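Local coordinates for putative uncharacterized protein SMU.1704 (Streptococcus mutans, PDB 3L7W), which probably binds DNA as a PadR-like transcriptional regulator, using a winged helix-turn-helix domain in a dimer of two identical subunits, at residues A[12-17]-A[44-49]; A[30-33]-A[37-40]. One frame throughout, in Å; residues are numbered along the deposited sequence.

Interaction 1: residues A[12-17]-A[44-49]; sequences YLILAI and YPILKK
Ile14 overlaps two residues of one helical turn on the facing helix, Ile46 and Leu47, and so pins helix 7-20 to helix 40-52 in the hydrophobic core of a winged helix-turn-helix domain of the PadR family. By chain order, helix 40-52 is the second helix of the helix-turn-helix, the one that in this family usually serves as the recognition helix, while helix 7-20 packs against it.

The isoleucine reaches across with both of its branches. With CG1 beside the backbone N and anti to the carbonyl carbon (chi1 -72°), CG2 falls anti to the N and presses on Leu47 CD2, whereas CD1, at the end of the longer branch, meets Ile46 CG2 at 3.6 Å. Leu47 CD2 also lies 3.9 Å from Ile14 CD1, so this one methyl bears on both arms of the isoleucine. All three residues are buried, and the contact is purely apolar.

Around it, Ile14 also touches Leu43 and Leu50 of helix 40-52 and Ile28 and Ile32 of helix 25-32, which places it where three helices converge. At the margin a salt bridge from Lys49 to Glu11 ties the same two helices together. The other branch of Leu47 turns back on its own helix, where CD1 sits 3.8 Å above the plane of the Tyr44 ring, offset toward the rim. The closest approach between the two segments joins Ile14 CG2 and Leu47 CD2, at 3.5 Å, tighter than usual van der Waals contact.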
ATOM      1  N   TYR A  12     -10.285  -3.844  -2.160  1.00 25.14           N
ATOM      2  CA  TYR A  12      -9.628  -5.007  -2.728  1.00 30.57           C
ATOM      3  C   TYR A  12      -9.748  -6.177  -1.763  1.00 29.78           C
ATOM      4  O   TYR A  12     -10.234  -7.242  -2.122  1.00 34.22           O
ATOM      5  CB  TYR A  12      -8.163  -4.683  -3.032  1.00 30.19           C
ATOM      6  CG  TYR A  12      -7.356  -5.825  -3.586  1.00 30.16           C
ATOM      7  CD1 TYR A  12      -7.878  -6.666  -4.550  1.00 32.28           C
ATOM      8  CD2 TYR A  12      -6.054  -6.046  -3.157  1.00 32.11           C
ATOM      9  CE1 TYR A  12      -7.140  -7.702  -5.058  1.00 31.07           C
ATOM     10  CE2 TYR A  12      -5.305  -7.076  -3.654  1.00 30.09           C
ATOM     11  CZ  TYR A  12      -5.851  -7.902  -4.607  1.00 34.23           C
ATOM     12  OH  TYR A  12      -5.110  -8.928  -5.115  1.00 36.18           O
ATOM     13  N   LEU A  13      -9.341  -5.974  -0.520  1.00 27.61           N
ATOM     14  CA  LEU A  13      -9.375  -7.066   0.453  1.00 28.09           C
ATOM     15  C   LEU A  13     -10.792  -7.594   0.644  1.00 26.94           C
ATOM     16  O   LEU A  13     -11.014  -8.791   0.667  1.00 30.45           O
ATOM     17  CB  LEU A  13      -8.786  -6.617   1.794  1.00 23.02           C
ATOM     18  CG  LEU A  13      -7.264  -6.369   1.713  1.00 27.39           C
ATOM     19  CD1 LEU A  13      -6.782  -5.685   2.963  1.00 22.72           C
ATOM     20  CD2 LEU A  13      -6.516  -7.668   1.511  1.00 21.23           C
ATOM     21  N   ILE A  14     -11.748  -6.690   0.805  1.00 21.07           N
ATOM     22  CA  ILE A  14     -13.120  -7.109   1.028  1.00 29.64           C
ATOM     23  C   ILE A  14     -13.595  -7.966  -0.132  1.00 34.50           C
ATOM     24  O   ILE A  14     -14.054  -9.086   0.061  1.00 28.26           O
ATOM     25  CB  ILE A  14     -14.061  -5.913   1.149  1.00 24.43           C
ATOM     26  CG1 ILE A  14     -13.821  -5.190   2.480  1.00 26.19           C
ATOM     27  CG2 ILE A  14     -15.494  -6.382   1.045  1.00 25.48           C
ATOM     28  CD1 ILE A  14     -14.447  -3.830   2.548  1.00 28.95           C
ATOM     29  N   LEU A  15     -13.482  -7.435  -1.341  1.00 25.63           N
ATOM     30  CA  LEU A  15     -13.912  -8.186  -2.510  1.00 22.63           C
ATOM     31  C   LEU A  15     -13.173  -9.509  -2.594  1.00 26.42           C
ATOM     32  O   LEU A  15     -13.764 -10.537  -2.911  1.00 30.16           O
ATOM     33  CB  LEU A  15     -13.685  -7.370  -3.774  1.00 30.94           C
ATOM     34  CG  LEU A  15     -14.900  -6.638  -4.342  1.00 36.03           C
ATOM     35  CD1 LEU A  15     -15.913  -6.292  -3.270  1.00 33.51           C
ATOM     36  CD2 LEU A  15     -14.481  -5.418  -5.141  1.00 32.52           C
ATOM     37  N   ALA A  16     -11.876  -9.493  -2.291  1.00 27.87           N
ATOM     38  CA  ALA A  16     -11.089 -10.709  -2.401  1.00 29.26           C
ATOM     39  C   ALA A  16     -11.603 -11.718  -1.400  1.00 28.71           C
ATOM     40  O   ALA A  16     -11.755 -12.898  -1.725  1.00 31.56           O
ATOM     41  CB  ALA A  16      -9.602 -10.441  -2.181  1.00 28.90           C
ATOM     42  N   ILE A  17     -11.876 -11.246  -0.187  1.00 27.24           N
ATOM     43  CA  ILE A  17     -12.328 -12.124   0.887  1.00 25.26           C
ATOM     44  C   ILE A  17     -13.691 -12.699   0.529  1.00 34.82           C
ATOM     45  O   ILE A  17     -13.927 -13.900   0.633  1.00 32.83           O
ATOM     46  CB  ILE A  17     -12.434 -11.367   2.207  1.00 22.62           C
ATOM     47  CG1 ILE A  17     -11.033 -10.988   2.711  1.00 27.28           C
ATOM     48  CG2 ILE A  17     -13.133 -12.207   3.245  1.00 29.01           C
ATOM     49  CD1 ILE A  17     -11.056 -10.053   3.877  1.00 35.28           C
ATOM     50  N   TYR A  44     -17.554  -0.630   7.542  1.00 30.94           N
ATOM     51  CA  TYR A  44     -18.914  -0.886   7.096  1.00 34.97           C
ATOM     52  C   TYR A  44     -19.408   0.065   6.012  1.00 32.66           C
ATOM     53  O   TYR A  44     -20.066  -0.363   5.069  1.00 35.91           O
ATOM     54  CB  TYR A  44     -19.854  -1.012   8.288  1.00 30.85           C
ATOM     55  CG  TYR A  44     -19.666  -2.361   8.937  1.00 42.47           C
ATOM     56  CD1 TYR A  44     -20.457  -3.440   8.557  1.00 43.87           C
ATOM     57  CD2 TYR A  44     -18.648  -2.584   9.873  1.00 35.41           C
ATOM     58  CE1 TYR A  44     -20.279  -4.694   9.116  1.00 42.78           C
ATOM     59  CE2 TYR A  44     -18.466  -3.843  10.447  1.00 46.71           C
ATOM     60  CZ  TYR A  44     -19.296  -4.896  10.057  1.00 50.53           C
ATOM     61  OH  TYR A  44     -19.162  -6.161  10.587  1.00 49.94           O
ATOM     62  N   PRO A  45     -19.064   1.348   6.122  1.00 27.29           N
ATOM     63  CA  PRO A  45     -19.361   2.246   5.009  1.00 36.31           C
ATOM     64  C   PRO A  45     -18.693   1.771   3.723  1.00 37.50           C
ATOM     65  O   PRO A  45     -19.256   1.903   2.638  1.00 39.60           O
ATOM     66  CB  PRO A  45     -18.761   3.568   5.477  1.00 32.36           C
ATOM     67  CG  PRO A  45     -18.970   3.523   6.947  1.00 35.83           C
ATOM     68  CD  PRO A  45     -18.664   2.092   7.327  1.00 35.50           C
ATOM     69  N   ILE A  46     -17.504   1.197   3.844  1.00 31.43           N
ATOM     70  CA  ILE A  46     -16.835   0.691   2.662  1.00 30.62           C
ATOM     71  C   ILE A  46     -17.611  -0.483   2.079  1.00 31.91           C
ATOM     72  O   ILE A  46     -17.904  -0.508   0.877  1.00 32.87           O
ATOM     73  CB  ILE A  46     -15.389   0.316   2.949  1.00 29.50           C
ATOM     74  CG1 ILE A  46     -14.611   1.583   3.308  1.00 36.83           C
ATOM     75  CG2 ILE A  46     -14.793  -0.365   1.749  1.00 22.53           C
ATOM     76  CD1 ILE A  46     -13.131   1.343   3.583  1.00 35.83           C
ATOM     77  N   LEU A  47     -17.969  -1.437   2.934  1.00 33.30           N
ATOM     78  CA  LEU A  47     -18.882  -2.507   2.525  1.00 31.49           C
ATOM     79  C   LEU A  47     -20.114  -1.932   1.844  1.00 32.72           C
ATOM     80  O   LEU A  47     -20.522  -2.401   0.783  1.00 37.95           O
ATOM     81  CB  LEU A  47     -19.297  -3.353   3.727  1.00 24.89           C
ATOM     82  CG  LEU A  47     -18.153  -4.232   4.219  1.00 29.68           C
ATOM     83  CD1 LEU A  47     -18.406  -4.719   5.634  1.00 32.60           C
ATOM     84  CD2 LEU A  47     -17.976  -5.382   3.249  1.00 26.78           C
ATOM     85  N   LYS A  48     -20.696  -0.899   2.442  1.00 33.75           N
ATOM     86  CA  LYS A  48     -21.915  -0.305   1.885  1.00 37.97           C
ATOM     87  C   LYS A  48     -21.630   0.275   0.504  1.00 38.68           C
ATOM     88  O   LYS A  48     -22.357   0.027  -0.459  1.00 45.28           O
ATOM     89  CB  LYS A  48     -22.484   0.767   2.824  1.00 34.46           C
ATOM     90  CG  LYS A  48     -23.810   1.372   2.369  1.00 48.62           C
ATOM     91  CD  LYS A  48     -24.551   2.005   3.550  1.00 61.18           C
ATOM     92  CE  LYS A  48     -25.643   2.976   3.106  1.00 65.49           C
ATOM     93  NZ  LYS A  48     -25.089   4.324   2.754  1.00 70.18           N
ATOM     94  N   LYS A  49     -20.547   1.034   0.414  1.00 33.75           N
ATOM     95  CA  LYS A  49     -20.105   1.601  -0.850  1.00 35.65           C
ATOM     96  C   LYS A  49     -20.011   0.518  -1.930  1.00 38.64           C
ATOM     97  O   LYS A  49     -20.487   0.702  -3.051  1.00 43.58           O
ATOM     98  CB  LYS A  49     -18.746   2.263  -0.630  1.00 43.48           C
ATOM     99  CG  LYS A  49     -18.036   2.773  -1.863  1.00 38.95           C
ATOM    100  CD  LYS A  49     -16.722   3.412  -1.432  1.00 37.05           C
ATOM    101  CE  LYS A  49     -16.033   4.107  -2.586  1.00 40.63           C
ATOM    102  NZ  LYS A  49     -15.563   3.125  -3.595  1.00 46.12           N
TER

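Interaction 2: residues A[30-33]-A[37-40]; sequences QTIK and SIKE
Lys33 reaches across the turn of the helix-turn-helix with its ammonium group, which stands 3.8 Å from Glu40 OE1 in a long salt bridge. The two side chains cross at about a right angle. NZ is nearly as close to the other carboxylate oxygen, at 4.0 Å from Glu40 OE2, so the charge faces the carboxylate as a whole and does not single out one oxygen. The loop carbonyl probably adds to the negative surroundings of the ammonium group, Ile38 O lying 3.6 Å from Lys33 NZ. An extended lysine chain that bends only at its last torsion (chi4 60°) turns NZ toward these oxygens.

Alongside the charged pair, Ile32 and Ile38 join the two segments through apolar packing, their CG2 methyls meeting at 4.0 Å. In Ile38 this methyl lies between the backbone N and the carbonyl carbon, since CG1 is anti to the N (chi1 180°).

A water forms a second bridge beside the salt bridge. It accepts a hydrogen bond from Gln30 NE2 at 2.8 Å and donates one to Glu40 OE1 at 3.2 Å, linking the amide to the same carboxylate that faces the lysine. Ser29 OG, one residue before the segment, makes weak hydrogen bonds to both Lys33 NZ and Glu40 OE2 and may help to position the two charges.

On the inner side, Ile32 packs on Ile17 of helix 7-20, and Ile38 on Ile10 of that helix. Thr31 OG1 is hydrogen-bonded to the backbone N of His105 of the second subunit. Leu43 of helix 40-52 touches both Ile32 and Ile38, so the turn is fastened over the junction of helices 7-20, 25-32 and 40-52.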
ATOM      1  N   GLN A  30     -12.612  -8.967  10.806  1.00 42.61           N
ATOM      2  CA  GLN A  30     -11.597  -9.711  11.540  1.00 44.26           C
ATOM      3  C   GLN A  30     -10.405 -10.104  10.683  1.00 42.98           C
ATOM      4  O   GLN A  30      -9.269 -10.112  11.154  1.00 46.64           O
ATOM      5  CB  GLN A  30     -12.210 -10.946  12.190  1.00 51.94           C
ATOM      6  CG  GLN A  30     -13.047 -10.591  13.396  1.00 56.05           C
ATOM      7  CD  GLN A  30     -12.229  -9.845  14.430  1.00 57.87           C
ATOM      8  OE1 GLN A  30     -11.266 -10.383  14.971  1.00 67.70           O
ATOM      9  NE2 GLN A  30     -12.604  -8.601  14.705  1.00 48.40           N
ATOM     10  N   THR A  31     -10.649 -10.425   9.424  1.00 36.06           N
ATOM     11  CA  THR A  31      -9.561 -10.865   8.575  1.00 36.63           C
ATOM     12  C   THR A  31      -8.807  -9.651   8.086  1.00 36.06           C
ATOM     13  O   THR A  31      -7.594  -9.683   7.918  1.00 35.77           O
ATOM     14  CB  THR A  31     -10.058 -11.666   7.382  1.00 41.12           C
ATOM     15  OG1 THR A  31     -10.392 -12.985   7.818  1.00 48.66           O
ATOM     16  CG2 THR A  31      -8.970 -11.754   6.324  1.00 40.72           C
ATOM     17  N   ILE A  32      -9.533  -8.567   7.871  1.00 27.62           N
ATOM     18  CA  ILE A  32      -8.894  -7.346   7.426  1.00 30.75           C
ATOM     19  C   ILE A  32      -8.057  -6.711   8.551  1.00 38.26           C
ATOM     20  O   ILE A  32      -7.027  -6.090   8.283  1.00 32.72           O
ATOM     21  CB  ILE A  32      -9.913  -6.344   6.863  1.00 26.83           C
ATOM     22  CG1 ILE A  32     -10.439  -6.848   5.519  1.00 32.34           C
ATOM     23  CG2 ILE A  32      -9.270  -4.996   6.672  1.00 31.57           C
ATOM     24  CD1 ILE A  32     -11.447  -5.925   4.873  1.00 32.65           C
ATOM     25  N   LYS A  33      -8.502  -6.876   9.795  1.00 38.04           N
ATOM     26  CA  LYS A  33      -7.790  -6.349  10.960  1.00 38.04           C
ATOM     27  C   LYS A  33      -6.444  -7.015  11.092  1.00 34.64           C
ATOM     28  O   LYS A  33      -5.581  -6.551  11.831  1.00 46.03           O
ATOM     29  CB  LYS A  33      -8.579  -6.591  12.242  1.00 45.09           C
ATOM     30  CG  LYS A  33      -9.505  -5.464  12.656  1.00 53.51           C
ATOM     31  CD  LYS A  33     -10.223  -5.832  13.960  1.00 60.08           C
ATOM     32  CE  LYS A  33     -10.982  -4.655  14.539  1.00 62.30           C
ATOM     33  NZ  LYS A  33     -12.023  -4.168  13.595  1.00 65.39           N
ATOM     34  N   SER A  37      -5.430  -1.393  10.360  1.00 51.47           N
ATOM     35  CA  SER A  37      -6.044  -0.777  11.519  1.00 56.47           C
ATOM     36  C   SER A  37      -7.174   0.076  10.998  1.00 53.01           C
ATOM     37  O   SER A  37      -6.972   1.204  10.533  1.00 55.02           O
ATOM     38  CB  SER A  37      -5.046   0.068  12.295  1.00 63.06           C
ATOM     39  OG  SER A  37      -4.289  -0.756  13.161  1.00 81.75           O
ATOM     40  N   ILE A  38      -8.367  -0.493  11.045  1.00 43.33           N
ATOM     41  CA  ILE A  38      -9.529   0.163  10.501  1.00 47.58           C
ATOM     42  C   ILE A  38     -10.680  -0.060  11.472  1.00 45.73           C
ATOM     43  O   ILE A  38     -10.830  -1.150  12.034  1.00 39.70           O
ATOM     44  CB  ILE A  38      -9.853  -0.375   9.094  1.00 47.47           C
ATOM     45  CG1 ILE A  38     -11.093   0.314   8.523  1.00 54.30           C
ATOM     46  CG2 ILE A  38     -10.030  -1.885   9.128  1.00 46.92           C
ATOM     47  CD1 ILE A  38     -11.354   0.009   7.058  1.00 51.05           C
ATOM     48  N   LYS A  39     -11.459   0.986  11.720  1.00 43.77           N
ATOM     49  CA  LYS A  39     -12.597   0.844  12.617  1.00 46.63           C
ATOM     50  C   LYS A  39     -13.795   0.305  11.845  1.00 43.65           C
ATOM     51  O   LYS A  39     -13.899   0.494  10.628  1.00 42.48           O
ATOM     52  CB  LYS A  39     -12.929   2.177  13.275  1.00 52.42           C
ATOM     53  CG  LYS A  39     -11.880   2.639  14.275  1.00 59.84           C
ATOM     54  CD  LYS A  39     -12.224   3.999  14.875  1.00 63.73           C
ATOM     55  CE  LYS A  39     -11.992   5.118  13.871  1.00 63.52           C
ATOM     56  NZ  LYS A  39     -12.030   6.465  14.518  1.00 65.52           N
ATOM     57  N   GLU A  40     -14.691  -0.373  12.549  1.00 46.58           N
ATOM     58  CA  GLU A  40     -15.929  -0.839  11.938  1.00 43.31           C
ATOM     59  C   GLU A  40     -16.604   0.356  11.287  1.00 39.67           C
ATOM     60  O   GLU A  40     -17.172   0.254  10.201  1.00 37.00           O
ATOM     61  CB  GLU A  40     -16.849  -1.420  13.000  1.00 50.13           C
ATOM     62  CG  GLU A  40     -16.125  -2.010  14.189  1.00 65.79           C
ATOM     63  CD  GLU A  40     -15.871  -3.488  14.030  1.00 83.02           C
ATOM     64  OE1 GLU A  40     -15.558  -4.148  15.046  1.00 93.83           O
ATOM     65  OE2 GLU A  40     -15.995  -3.986  12.891  1.00 82.57           O
TER
HETATM   66  O   HOH W   1     -14.541  -6.859  13.771  1.00 54.48           O

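Interactions 1 and 2 belong to one helical core, with centres about 11 Å apart. Along the chain, residues 30-33 and 37-40 both fall between the two helical segments of interaction 1, and the turn they form leads directly into helix 40-52. Ile14 CG1, 3.4 Å from Ile32 CD1, joins the two contacts directly; the flanking Ile17 CD1 approaches Thr31 CG2 at 3.6 Å. Interaction 1 thus sets helix 40-52 against helix 7-20, while interaction 2 spans the turn that leads into it, consistent with a jointly positioned DNA-binding unit. Both regions also touch the second subunit, through Ile98 and Val99 of that subunit near interaction 1 and its Arg104 and His105 near interaction 2.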